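Endoglucanase (Thermotoga maritima, PDB 1VHO) is probably a metal-dependent aminopeptidase of the M42 family, which is expected to use two divalent cations per subunit to hydrolyse peptides. Local coordinates at residues R174-V179 with I224-T229. Sequence-based numbering, arbitrary orientation.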
loop_
_atom_site.group_PDB
_atom_site.type_symbol
_atom_site.label_atom_id
_atom_site.label_comp_id
_atom_site.label_asym_id
_atom_site.label_seq_id
_atom_site.Cartn_x
_atom_site.Cartn_y
_atom_site.Cartn_z
ATOM N N ARG A 174 2.113 -0.378 1.301
ATOM C CA ARG A 174 2.565 -0.099 2.681
ATOM C C ARG A 174 3.445 1.155 2.805
ATOM O O ARG A 174 3.382 1.834 3.844
ATOM C CB ARG A 174 3.199 -1.302 3.325
ATOM C CG ARG A 174 2.317 -2.573 3.418
ATOM C CD ARG A 174 1.196 -2.445 4.471
ATOM N NE ARG A 174 0.189 -3.461 4.135
ATOM C CZ ARG A 174 0.323 -4.776 4.197
ATOM N NH1 ARG A 174 1.440 -5.362 4.642
ATOM N NH2 ARG A 174 -0.700 -5.517 3.692
ATOM N N ALA A 175 4.186 1.517 1.758
ATOM C CA ALA A 175 4.990 2.759 1.877
ATOM C C ALA A 175 4.037 3.938 1.986
ATOM O O ALA A 175 4.300 4.843 2.789
ATOM C CB ALA A 175 5.885 2.935 0.650
ATOM N N SER A 176 2.909 3.917 1.269
ATOM C CA SER A 176 1.923 4.986 1.337
ATOM C C SER A 176 1.226 5.043 2.701
ATOM O O SER A 176 0.923 6.129 3.222
ATOM C CB SER A 176 0.863 4.798 0.238
ATOM O OG SER A 176 1.489 4.940 -1.065
ATOM N N CYS A 177 0.960 3.877 3.289
ATOM C CA CYS A 177 0.409 3.803 4.631
ATOM C C CYS A 177 1.435 4.503 5.564
ATOM O O CYS A 177 0.986 5.293 6.393
ATOM C CB CYS A 177 0.267 2.323 5.126
ATOM S SG CYS A 177 -1.124 1.528 4.210
ATOM N N GLY A 178 2.696 4.242 5.410
ATOM C CA GLY A 178 3.783 4.832 6.212
ATOM C C GLY A 178 3.748 6.384 6.053
ATOM O O GLY A 178 3.867 7.117 7.026
ATOM N N VAL A 179 3.584 6.864 4.821
ATOM C CA VAL A 179 3.522 8.331 4.607
ATOM C C VAL A 179 2.374 8.925 5.431
ATOM O O VAL A 179 2.520 9.900 6.173
ATOM C CB VAL A 179 3.190 8.664 3.125
ATOM C CG1 VAL A 179 2.882 10.202 3.004
ATOM C CG2 VAL A 179 4.293 8.279 2.179
ATOM N N ILE A 224 -5.892 14.133 -1.724
ATOM C CA ILE A 224 -4.573 13.762 -2.268
ATOM C C ILE A 224 -4.520 12.219 -2.184
ATOM O O ILE A 224 -4.622 11.673 -1.093
ATOM C CB ILE A 224 -3.427 14.438 -1.541
ATOM C CG1 ILE A 224 -3.661 15.986 -1.473
ATOM C CG2 ILE A 224 -2.106 14.122 -2.254
ATOM C CD1 ILE A 224 -2.382 16.711 -0.940
ATOM N N VAL A 225 -4.399 11.569 -3.322
ATOM C CA VAL A 225 -4.371 10.106 -3.382
ATOM C C VAL A 225 -2.917 9.667 -3.469
ATOM O O VAL A 225 -2.179 10.189 -4.284
ATOM C CB VAL A 225 -5.139 9.563 -4.609
ATOM C CG1 VAL A 225 -4.922 8.081 -4.831
ATOM C CG2 VAL A 225 -6.624 9.883 -4.476
HETATM N N MSE A 226 -2.552 8.661 -2.670
HETATM C CA MSE A 226 -1.179 8.189 -2.672
HETATM C C MSE A 226 -1.034 7.019 -3.652
HETATM O O MSE A 226 -1.907 6.146 -3.671
HETATM C CB MSE A 226 -0.849 7.602 -1.285
HETATM C CG MSE A 226 -0.943 8.528 -0.103
HETATM SE SE MSE A 226 0.496 9.796 -0.158
HETATM C CE MSE A 226 -0.358 11.220 -1.113
ATOM N N ASP A 227 0.144 6.908 -4.234
ATOM C CA ASP A 227 0.400 5.763 -5.106
ATOM C C ASP A 227 1.921 5.567 -5.108
ATOM O O ASP A 227 2.622 6.211 -4.316
ATOM C CB ASP A 227 -0.113 6.020 -6.520
ATOM C CG ASP A 227 -0.500 4.750 -7.262
ATOM O OD1 ASP A 227 -0.071 3.627 -6.908
ATOM O OD2 ASP A 227 -1.272 4.856 -8.238
ATOM N N VAL A 228 2.392 4.634 -5.909
ATOM C CA VAL A 228 3.832 4.420 -6.044
ATOM C C VAL A 228 4.131 4.406 -7.558
ATOM O O VAL A 228 3.199 4.156 -8.341
ATOM C CB VAL A 228 4.359 3.112 -5.429
ATOM C CG1 VAL A 228 4.285 3.196 -3.878
ATOM C CG2 VAL A 228 3.505 1.953 -5.924
ATOM N N THR A 229 5.379 4.686 -7.898
ATOM C CA THR A 229 5.721 4.650 -9.337
ATOM C C THR A 229 7.202 4.407 -9.512
ATOM O O THR A 229 8.018 4.522 -8.610
ATOM C CB THR A 229 5.402 6.053 -9.937
ATOM O OG1 THR A 229 5.423 6.000 -11.368
ATOM C CG2 THR A 229 6.457 7.080 -9.502
HETATM O O HOH W 1 2.502 7.429 -1.716
#
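Ser176 and Met226, a selenomethionine here, bring helix 171-187 and strand 222-229 together where their backbones come nearest, CA to CA 6.0 Å. The CB atoms of Ser176 and Met226 lie 3.6 Å apart, a close approach that the small serine permits, and the hydroxyl OG of Ser176 rests beside the same methylene, 3.5 Å from Met226 CB. Because the serine oxygen stands anti to its own carbonyl carbon (chi1 -65°), it faces the strand, yet at 3.7 Å from Asp227 O it is too far for a direct hydrogen bond. A water molecule bridges the gap, 2.8 Å from Ser176 OG and 2.9 Å from Asp227 O, to which it donates; the serine hydroxyl is thus linked to the strand carbonyl through one molecule. Beyond its CB, Met226 bends at chi2 (-71°), which turns the chain away from the serine and sets the selenium 4.0 Å from Val179 CG1, one turn further along the helix. Leu323 of helix 317-333 also touches Met226, and Val179 reaches the same helix. The pairing is the usual alpha/beta packing of a helix on the face of a mixed sheet, here the central sheet of the catalytic domain of an M42 peptidase, in which strand 222-229 lies between strands 61-67 and 297-304. Toward the strand's C-terminal end, Val228 also turns its side chain to the helix, whereas the alternating pleat sends that of Asp227, a predicted zinc ligand, to the opposite face. There Asp227 OD1 accepts a weak bond from the backbone N of Val228 and forms a salt bridge with Arg281.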